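Local atomic coordinates of hydrolase family protein (Deinococcus radiodurans R1, PDB entry 3CNH), a protein that probably acts as a phosphatase of the haloacid dehalogenase-like hydrolase superfamily, with a sodium ion bound at its metal site. Residues 63-66 with 71-74. Sequence-based numbering, arbitrary orientation.
Sequences QVVF and DFTP
Phe-66 meets Pro-74 and Phe-72 through the far half of its ring. With CG anti to the carbonyl carbon (chi1 -60°), CB and CG carry the ring across to residues 72-74, and CD2 is the first atom to approach them, 4.1 Å from CG of Pro-74. Further out, CE2 packs on CA of Pro-74, while CE1 has the carbonyl O of Phe-72 at the ring edge, 3.5 Å away. The tip, CZ, lies 3.4 Å from the backbone N of Pro-74 and 3.6 Å from CE1 of Phe-72. A CH-pi contact is evident over one face, where CG of Pro-74 stands 3.9 Å from the ring centroid and 16° off its normal; CG1 of Val-65 lies against the opposite face. The contact joins the two ends of the loop between helices 57-64 and 74-83, in the helical cap that flanks the parallel-stranded HAD core, and Thr-73 is the N-cap of the second helix. The rings of Phe-66 and Phe-72 pair obliquely, their planes at 61°. An alanine in place of Phe-66 would probably open a gap beside Pro-74 and leave Phe-72 freer to turn. From Val-65, CG1 also reaches the Phe-72 edge, 3.9 Å from CE1, while Phe-77 of helix 74-83 touches both side chains.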
loop_
_atom_site.group_PDB
_atom_site.type_symbol
_atom_site.label_atom_id
_atom_site.label_comp_id
_atom_site.label_asym_id
_atom_site.label_seq_id
_atom_site.Cartn_x
_atom_site.Cartn_y
_atom_site.Cartn_z
ATOM N N GLN A 63 9.017 -5.367 20.135
ATOM C CA GLN A 63 7.822 -5.208 20.977
ATOM C C GLN A 63 6.733 -6.223 20.708
ATOM O O GLN A 63 6.017 -6.654 21.619
ATOM C CB GLN A 63 7.205 -3.826 20.818
ATOM C CG GLN A 63 8.131 -2.685 21.211
ATOM C CD GLN A 63 7.409 -1.363 21.313
ATOM O OE1 GLN A 63 6.188 -1.291 21.132
ATOM N NE2 GLN A 63 8.159 -0.307 21.621
ATOM N N VAL A 64 6.628 -6.602 19.454
ATOM C CA VAL A 64 5.494 -7.419 19.001
ATOM C C VAL A 64 5.732 -8.922 19.071
ATOM O O VAL A 64 4.791 -9.705 19.273
ATOM C CB VAL A 64 5.020 -6.953 17.620
ATOM C CG1 VAL A 64 3.938 -7.859 17.089
ATOM C CG2 VAL A 64 4.512 -5.506 17.702
ATOM N N VAL A 65 7.008 -9.304 18.939
ATOM C CA VAL A 65 7.413 -10.701 18.916
ATOM C C VAL A 65 8.492 -11.102 19.882
ATOM O O VAL A 65 8.318 -12.052 20.643
ATOM C CB VAL A 65 7.848 -11.129 17.480
ATOM C CG1 VAL A 65 8.234 -12.603 17.458
ATOM C CG2 VAL A 65 6.727 -10.882 16.482
ATOM N N PHE A 66 9.587 -10.350 19.886
ATOM C CA PHE A 66 10.782 -10.721 20.663
ATOM C C PHE A 66 10.864 -10.069 22.032
ATOM O O PHE A 66 11.925 -9.648 22.481
ATOM C CB PHE A 66 12.034 -10.488 19.824
ATOM C CG PHE A 66 12.041 -11.297 18.546
ATOM C CD1 PHE A 66 12.454 -12.616 18.557
ATOM C CD2 PHE A 66 11.568 -10.749 17.370
ATOM C CE1 PHE A 66 12.432 -13.369 17.393
ATOM C CE2 PHE A 66 11.541 -11.491 16.200
ATOM C CZ PHE A 66 11.968 -12.810 16.225
ATOM N N ASP A 71 12.538 -19.349 19.714
ATOM C CA ASP A 71 13.410 -20.351 19.105
ATOM C C ASP A 71 13.570 -20.105 17.630
ATOM O O ASP A 71 13.758 -21.011 16.840
ATOM C CB ASP A 71 12.959 -21.796 19.389
ATOM C CG ASP A 71 11.579 -22.115 18.872
ATOM O OD1 ASP A 71 10.862 -21.195 18.411
ATOM O OD2 ASP A 71 11.216 -23.318 18.940
ATOM N N PHE A 72 13.483 -18.844 17.280
ATOM C CA PHE A 72 13.709 -18.399 15.912
ATOM C C PHE A 72 14.225 -16.976 15.961
ATOM O O PHE A 72 14.177 -16.335 17.002
ATOM C CB PHE A 72 12.436 -18.503 15.059
ATOM C CG PHE A 72 11.263 -17.756 15.635
ATOM C CD1 PHE A 72 11.037 -16.434 15.304
ATOM C CD2 PHE A 72 10.431 -18.363 16.552
ATOM C CE1 PHE A 72 9.976 -15.734 15.855
ATOM C CE2 PHE A 72 9.366 -17.662 17.108
ATOM C CZ PHE A 72 9.153 -16.386 16.796
ATOM N N THR A 73 14.697 -16.483 14.819
ATOM C CA THR A 73 15.299 -15.152 14.745
ATOM C C THR A 73 14.443 -14.081 14.072
ATOM O O THR A 73 13.486 -14.366 13.357
ATOM C CB THR A 73 16.593 -15.187 13.939
ATOM O OG1 THR A 73 16.281 -15.499 12.576
ATOM C CG2 THR A 73 17.586 -16.216 14.526
ATOM N N PRO A 74 14.797 -12.809 14.286
ATOM C CA PRO A 74 14.017 -11.753 13.642
ATOM C C PRO A 74 14.109 -11.865 12.132
ATOM O O PRO A 74 13.174 -11.517 11.396
ATOM C CB PRO A 74 14.669 -10.462 14.165
ATOM C CG PRO A 74 15.228 -10.863 15.492
ATOM C CD PRO A 74 15.657 -12.301 15.376
#